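Long-range contacts in universal stress protein MJ0577 (Methanocaldococcus jannaschii, PDB 1MJH), which binds ATP together with a manganese ion as a homodimer of the universal stress protein A family, its wider cellular role being less certain: residues 6-11 against 34-39; 23-28 against 123-128. One frame throughout, in Å; residues are numbered along the deposited sequence.

Overall arrangement
Contacts 1 and 2 lie on one five-stranded parallel sheet of strand order 3-2-1-4-5, their centres about 9 Å apart. Contact 1 pairs strand 7-11 with the start of strand 35-43, and contact 2 packs the end of helix 16-27 against strand 123-127, the neighbour of 7-11 on its other side. Along the chain the segments alternate: 6-11, 23-28, 34-39, 123-128. The helix of contact 2 is thus the crossover that links the two strands of contact 1. Backbone hydrogen bonds from Leu9 N to Ile123 O and from Ile125 N to Leu9 O tie the contacts together. Strands 7-11 and 123-127 carry Pro11 and Gly127 to the ATP at their C-terminal ends.

Contact 1. Residues 6-11 against 34-39; sequences KKILYP and EEVILL. With ATP (adenosine-5'-triphosphate), chain F.
Ile8 pairs with Val36 and Leu9 with Ile37 where strand 7-11 lies parallel to the start of strand 35-43, the two strands of a beta-alpha-beta unit whose crossover is helix 16-27. Five backbone hydrogen bonds join them, from Glu35 N to Lys6 O at the end far from the nucleotide to Leu39 N to Tyr10 O near it. The straight, short bond from Ile37 N to Ile8 O (2.7 Å) lies almost in line with the carbonyl, whereas Leu39 N sits 32° out of the plane of the Tyr10 carbonyl.

On the face carrying Lys7, Leu9 and Pro11, Leu9 leans across to its neighbour: with CG anti to the backbone N (chi1 174°), its CD1 reaches Ile37 CG2 at 3.7 Å and Leu39 CB at 3.9 Å. Ile112 and Ala116 of helix 108-118 pack on Leu9 from this face. Farther back, Lys7 and Glu35 point the same way, but Lys7 NZ and Glu35 OE1 stay 4.2 Å apart, too far for a salt bridge; one water accepts from the ammonium and donates to OE1, and Lys7 NZ also bonds to Glu119 O.

Helix 16-27 covers much of the other face. Here Tyr10 and Leu38 lie alongside each other, Leu38 CD1 meeting the ring obliquely at Tyr10 CD2 (3.5 Å), while Tyr10 CB rests on Val36 CG1. Ala21, Leu22 and Val25 pack on the Tyr10 side chain, and Ala18 O holds its hydroxyl. At the nucleotide end, ATP O2' donates to Pro11 O at 2.7 Å, and Pro11 CB lies 3.4 Å from adenine N3.

Contact 2. Residues 23-28 against 123-128; sequences KHVKAF and IIIMGS. With ATP (adenosine-5'-triphosphate), chain F.
Ile125 turns CG1 anti to its carbonyl carbon (chi1 -67°) and then extends, which carries CD1 out to Phe28 and leaves CG2 for Val25. The Phe28 ring comes from the opposite direction, its chi1 of -91° lying away from the usual staggered values. Ile125 CD1 sits over one face of the ring, 3.9 Å from its centroid and 17° off the normal, a CH-pi contact displaced toward the rim at Phe28 CD1. Ile123 CD1 meets the far end of the same ring obliquely, 3.7 Å from Phe28 CZ. One turn back, Val25 CG2 crosses to Ile125 CG2 at 3.8 Å, and His24 CB brushes that same methyl. An alanine in place of Phe28 would remove the ring and is likely to leave the CD1 methyls of Ile123 and Ile125 without their partner, opening a gap between helix and sheet. Tyr5 of the same chain adds an edge-to-face ring contact to Phe28, while His24 directs ND1 to the hydroxyl of Tyr5 of the second subunit, so this layer borders the dimer interface.

Beyond the packed residues, Gly127 N donates to ATP O2' at 3.3 Å and more weakly to O3'. A helix laid on a parallel sheet whose strand ends hold the ribose is characteristic of the alpha/beta nucleotide-binding fold of universal stress proteins.

Contact 1. Residues 6-11 against 34-39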
# COMPACT_ATOMS: atom_id res chain seq x y z
N LYS B 6 11.95 -9.32 -1.47
CA LYS B 6 12.27 -10.74 -1.37
C LYS B 6 11.32 -11.47 -0.45
O LYS B 6 11.01 -12.62 -0.75
CB LYS B 6 13.72 -10.84 -0.81
CG LYS B 6 14.18 -12.30 -0.75
CD LYS B 6 15.69 -12.44 -0.63
CE LYS B 6 16.10 -13.90 -0.85
NZ LYS B 6 17.49 -14.02 -1.36
N LYS B 7 10.87 -10.83 0.64
CA LYS B 7 10.00 -11.50 1.60
C LYS B 7 8.73 -10.70 1.82
O LYS B 7 8.77 -9.48 2.09
CB LYS B 7 10.78 -11.69 2.92
CG LYS B 7 10.02 -12.56 3.91
CD LYS B 7 10.76 -12.58 5.26
CE LYS B 7 12.13 -13.25 5.07
NZ LYS B 7 12.57 -13.75 6.42
N ILE B 8 7.58 -11.31 1.55
CA ILE B 8 6.28 -10.65 1.68
C ILE B 8 5.46 -11.19 2.85
O ILE B 8 5.40 -12.43 3.05
CB ILE B 8 5.48 -10.99 0.37
CG1 ILE B 8 6.18 -10.41 -0.83
CG2 ILE B 8 4.03 -10.49 0.45
CD1 ILE B 8 5.78 -11.08 -2.16
N LEU B 9 4.78 -10.30 3.56
CA LEU B 9 3.82 -10.76 4.58
C LEU B 9 2.43 -10.68 3.93
O LEU B 9 2.08 -9.60 3.45
CB LEU B 9 3.77 -9.93 5.87
CG LEU B 9 2.69 -10.27 6.92
CD1 LEU B 9 2.86 -11.72 7.42
CD2 LEU B 9 2.72 -9.34 8.13
N TYR B 10 1.66 -11.78 3.93
CA TYR B 10 0.34 -11.76 3.34
C TYR B 10 -0.62 -12.26 4.41
O TYR B 10 -0.70 -13.48 4.70
CB TYR B 10 0.25 -12.69 2.09
CG TYR B 10 -1.16 -12.96 1.63
CD1 TYR B 10 -2.05 -11.89 1.44
CD2 TYR B 10 -1.62 -14.25 1.39
CE1 TYR B 10 -3.34 -12.12 1.01
CE2 TYR B 10 -2.92 -14.48 0.96
CZ TYR B 10 -3.76 -13.42 0.78
OH TYR B 10 -5.08 -13.62 0.36
N PRO B 11 -1.22 -11.35 5.15
CA PRO B 11 -2.17 -11.70 6.20
C PRO B 11 -3.55 -11.84 5.56
O PRO B 11 -3.99 -10.95 4.83
CB PRO B 11 -2.14 -10.47 7.11
CG PRO B 11 -1.75 -9.30 6.25
CD PRO B 11 -1.05 -9.87 5.04
N GLU B 34 11.96 -16.01 -3.80
CA GLU B 34 11.14 -15.16 -2.95
C GLU B 34 10.28 -15.97 -1.97
O GLU B 34 10.11 -17.18 -2.09
CB GLU B 34 10.22 -14.17 -3.64
CG GLU B 34 10.72 -12.96 -4.33
CD GLU B 34 10.83 -13.02 -5.84
OE1 GLU B 34 10.16 -13.86 -6.48
OE2 GLU B 34 11.61 -12.15 -6.34
N GLU B 35 9.90 -15.25 -0.90
CA GLU B 35 9.25 -15.98 0.18
C GLU B 35 7.97 -15.28 0.63
O GLU B 35 7.98 -14.06 0.61
CB GLU B 35 10.24 -15.99 1.34
CG GLU B 35 9.77 -16.78 2.54
CD GLU B 35 10.98 -17.25 3.36
OE1 GLU B 35 12.02 -16.58 3.36
OE2 GLU B 35 10.85 -18.31 4.00
N VAL B 36 6.96 -16.06 0.95
CA VAL B 36 5.74 -15.45 1.51
C VAL B 36 5.54 -15.93 2.93
O VAL B 36 5.55 -17.16 3.21
CB VAL B 36 4.47 -15.75 0.68
CG1 VAL B 36 3.23 -15.17 1.37
CG2 VAL B 36 4.64 -15.15 -0.70
N ILE B 37 5.28 -15.04 3.88
CA ILE B 37 4.82 -15.34 5.20
C ILE B 37 3.28 -15.33 5.16
O ILE B 37 2.75 -14.25 4.92
CB ILE B 37 5.30 -14.37 6.30
CG1 ILE B 37 6.79 -14.14 6.24
CG2 ILE B 37 4.86 -14.88 7.68
CD1 ILE B 37 7.68 -15.38 6.14
N LEU B 38 2.65 -16.53 5.23
CA LEU B 38 1.19 -16.54 5.09
C LEU B 38 0.57 -16.61 6.45
O LEU B 38 0.85 -17.54 7.25
CB LEU B 38 0.86 -17.80 4.22
CG LEU B 38 -0.63 -18.17 4.24
CD1 LEU B 38 -1.41 -17.13 3.40
CD2 LEU B 38 -0.85 -19.53 3.57
N LEU B 39 -0.17 -15.56 6.81
CA LEU B 39 -0.62 -15.44 8.19
C LEU B 39 -2.11 -15.32 8.39
O LEU B 39 -2.71 -14.50 7.71
CB LEU B 39 0.07 -14.15 8.74
CG LEU B 39 -0.42 -13.72 10.11
CD1 LEU B 39 -0.09 -14.75 11.21
CD2 LEU B 39 0.28 -12.39 10.49
PG ATP F . -13.50 -4.53 10.36
O1G ATP F . -12.85 -3.27 10.82
O2G ATP F . -12.75 -5.64 10.85
O3G ATP F . -14.91 -4.62 10.73
PB ATP F . -13.20 -5.39 7.55
O1B ATP F . -14.06 -5.03 6.41
O2B ATP F . -13.44 -6.79 7.95
O3B ATP F . -13.43 -4.38 8.73
PA ATP F . -10.24 -5.61 7.75
O1A ATP F . -9.56 -4.40 8.14
O2A ATP F . -10.41 -6.63 8.73
O3A ATP F . -11.68 -5.18 7.11
O5' ATP F . -9.66 -6.39 6.51
C5' ATP F . -8.54 -5.78 5.81
C4' ATP F . -7.49 -6.84 5.53
O4' ATP F . -6.85 -7.18 6.82
C3' ATP F . -7.97 -8.18 5.01
O3' ATP F . -8.22 -8.18 3.59
C2' ATP F . -6.78 -9.08 5.42
O2' ATP F . -5.70 -8.89 4.48
C1' ATP F . -6.43 -8.49 6.81
N9 ATP F . -7.03 -9.22 7.92
C8 ATP F . -8.17 -8.96 8.60
N7 ATP F . -8.39 -9.78 9.61
C5 ATP F . -7.39 -10.63 9.56
C6 ATP F . -7.10 -11.72 10.37
N6 ATP F . -7.91 -12.06 11.38
N1 ATP F . -6.00 -12.41 10.08
C2 ATP F . -5.17 -12.03 9.06
N3 ATP F . -5.36 -10.99 8.23
C4 ATP F . -6.52 -10.38 8.55
O HOH W 1 13.12 -16.65 6.11

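Contact 2. Residues 23-28 against 123-128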
# COMPACT_ATOMS: atom_id res chain seq x y z
N LYS B 23 -3.94 -12.19 -5.59
CA LYS B 23 -3.54 -11.97 -6.95
C LYS B 23 -2.27 -11.09 -7.03
O LYS B 23 -1.43 -11.32 -7.90
CB LYS B 23 -4.63 -11.32 -7.80
CG LYS B 23 -5.95 -12.12 -7.75
CD LYS B 23 -6.99 -11.39 -8.61
CE LYS B 23 -8.15 -12.26 -9.03
NZ LYS B 23 -7.85 -13.52 -9.76
N HIS B 24 -2.24 -10.08 -6.16
CA HIS B 24 -1.09 -9.15 -6.14
C HIS B 24 0.11 -9.82 -5.53
O HIS B 24 1.22 -9.64 -6.06
CB HIS B 24 -1.44 -7.86 -5.36
CG HIS B 24 -2.50 -7.10 -6.13
ND1 HIS B 24 -2.14 -5.98 -6.86
CD2 HIS B 24 -3.84 -7.28 -6.24
CE1 HIS B 24 -3.25 -5.53 -7.44
NE2 HIS B 24 -4.32 -6.29 -7.11
N VAL B 25 -0.05 -10.66 -4.51
CA VAL B 25 1.11 -11.43 -4.02
C VAL B 25 1.74 -12.24 -5.15
O VAL B 25 2.97 -12.31 -5.31
CB VAL B 25 0.70 -12.37 -2.88
CG1 VAL B 25 1.89 -13.21 -2.38
CG2 VAL B 25 0.15 -11.52 -1.71
N LYS B 26 0.89 -12.91 -5.92
CA LYS B 26 1.38 -13.70 -7.07
C LYS B 26 2.08 -12.84 -8.08
O LYS B 26 3.12 -13.22 -8.67
CB LYS B 26 0.21 -14.51 -7.69
CG LYS B 26 -0.30 -15.56 -6.68
CD LYS B 26 -1.58 -16.25 -7.16
CE LYS B 26 -1.46 -16.95 -8.50
NZ LYS B 26 -2.77 -17.54 -8.95
N ALA B 27 1.61 -11.59 -8.32
CA ALA B 27 2.27 -10.71 -9.26
C ALA B 27 3.65 -10.25 -8.86
O ALA B 27 4.44 -9.79 -9.71
CB ALA B 27 1.33 -9.53 -9.59
N PHE B 28 3.98 -10.32 -7.56
CA PHE B 28 5.31 -9.94 -7.11
C PHE B 28 6.35 -11.02 -7.45
O PHE B 28 7.50 -10.78 -7.18
CB PHE B 28 5.29 -9.65 -5.61
CG PHE B 28 5.02 -8.22 -5.26
CD1 PHE B 28 3.83 -7.62 -5.59
CD2 PHE B 28 5.98 -7.44 -4.62
CE1 PHE B 28 3.57 -6.30 -5.29
CE2 PHE B 28 5.72 -6.12 -4.33
CZ PHE B 28 4.52 -5.54 -4.66
N ILE B 123 7.58 -6.07 2.67
CA ILE B 123 6.31 -5.42 2.28
C ILE B 123 5.19 -6.25 2.88
O ILE B 123 5.37 -7.47 3.08
CB ILE B 123 6.20 -5.35 0.75
CG1 ILE B 123 4.88 -4.66 0.36
CG2 ILE B 123 6.28 -6.74 0.08
CD1 ILE B 123 4.86 -4.34 -1.15
N ILE B 124 4.09 -5.62 3.22
CA ILE B 124 2.88 -6.31 3.64
C ILE B 124 1.86 -6.11 2.51
O ILE B 124 1.68 -4.96 2.11
CB ILE B 124 2.30 -5.66 4.91
CG1 ILE B 124 3.42 -5.70 6.02
CG2 ILE B 124 1.15 -6.53 5.36
CD1 ILE B 124 2.93 -5.08 7.29
N ILE B 125 1.26 -7.18 1.99
CA ILE B 125 0.25 -7.02 0.90
C ILE B 125 -1.10 -7.48 1.49
O ILE B 125 -1.23 -8.63 1.92
CB ILE B 125 0.66 -7.87 -0.30
CG1 ILE B 125 1.95 -7.32 -0.94
CG2 ILE B 125 -0.48 -7.79 -1.36
CD1 ILE B 125 2.43 -8.11 -2.17
N MET B 126 -2.11 -6.61 1.55
CA MET B 126 -3.36 -6.96 2.29
C MET B 126 -4.55 -6.32 1.61
O MET B 126 -4.36 -5.37 0.84
CB MET B 126 -3.25 -6.61 3.82
CG MET B 126 -3.18 -5.07 4.07
SD MET B 126 -2.54 -4.62 5.80
CE MET B 126 -3.80 -5.53 6.72
N GLY B 127 -5.77 -6.78 1.98
CA GLY B 127 -6.94 -6.11 1.39
C GLY B 127 -7.26 -4.82 2.12
O GLY B 127 -6.84 -4.58 3.26
N SER B 128 -8.08 -3.96 1.45
CA SER B 128 -8.59 -2.77 2.12
C SER B 128 -9.72 -3.11 3.10
O SER B 128 -9.98 -2.36 4.06
CB SER B 128 -9.15 -1.78 1.10
OG SER B 128 -10.24 -2.38 0.39
PG ATP F . -13.50 -4.53 10.36
O1G ATP F . -12.85 -3.27 10.82
O2G ATP F . -12.75 -5.64 10.85
O3G ATP F . -14.91 -4.62 10.73
PB ATP F . -13.20 -5.39 7.55
O1B ATP F . -14.06 -5.03 6.41
O2B ATP F . -13.44 -6.79 7.95
O3B ATP F . -13.43 -4.38 8.73
PA ATP F . -10.24 -5.61 7.75
O1A ATP F . -9.56 -4.40 8.14
O2A ATP F . -10.41 -6.63 8.73
O3A ATP F . -11.68 -5.18 7.11
O5' ATP F . -9.66 -6.39 6.51
C5' ATP F . -8.54 -5.78 5.81
C4' ATP F . -7.49 -6.84 5.53
O4' ATP F . -6.85 -7.18 6.82
C3' ATP F . -7.97 -8.18 5.01
O3' ATP F . -8.22 -8.18 3.59
C2' ATP F . -6.78 -9.08 5.42
O2' ATP F . -5.70 -8.89 4.48
C1' ATP F . -6.43 -8.49 6.81
N9 ATP F . -7.03 -9.22 7.92
C8 ATP F . -8.17 -8.96 8.60
N7 ATP F . -8.39 -9.78 9.61
C5 ATP F . -7.39 -10.63 9.56
C6 ATP F . -7.10 -11.72 10.37
N6 ATP F . -7.91 -12.06 11.38
N1 ATP F . -6.00 -12.41 10.08
C2 ATP F . -5.17 -12.03 9.06
N3 ATP F . -5.36 -10.99 8.23
C4 ATP F . -6.52 -10.38 8.55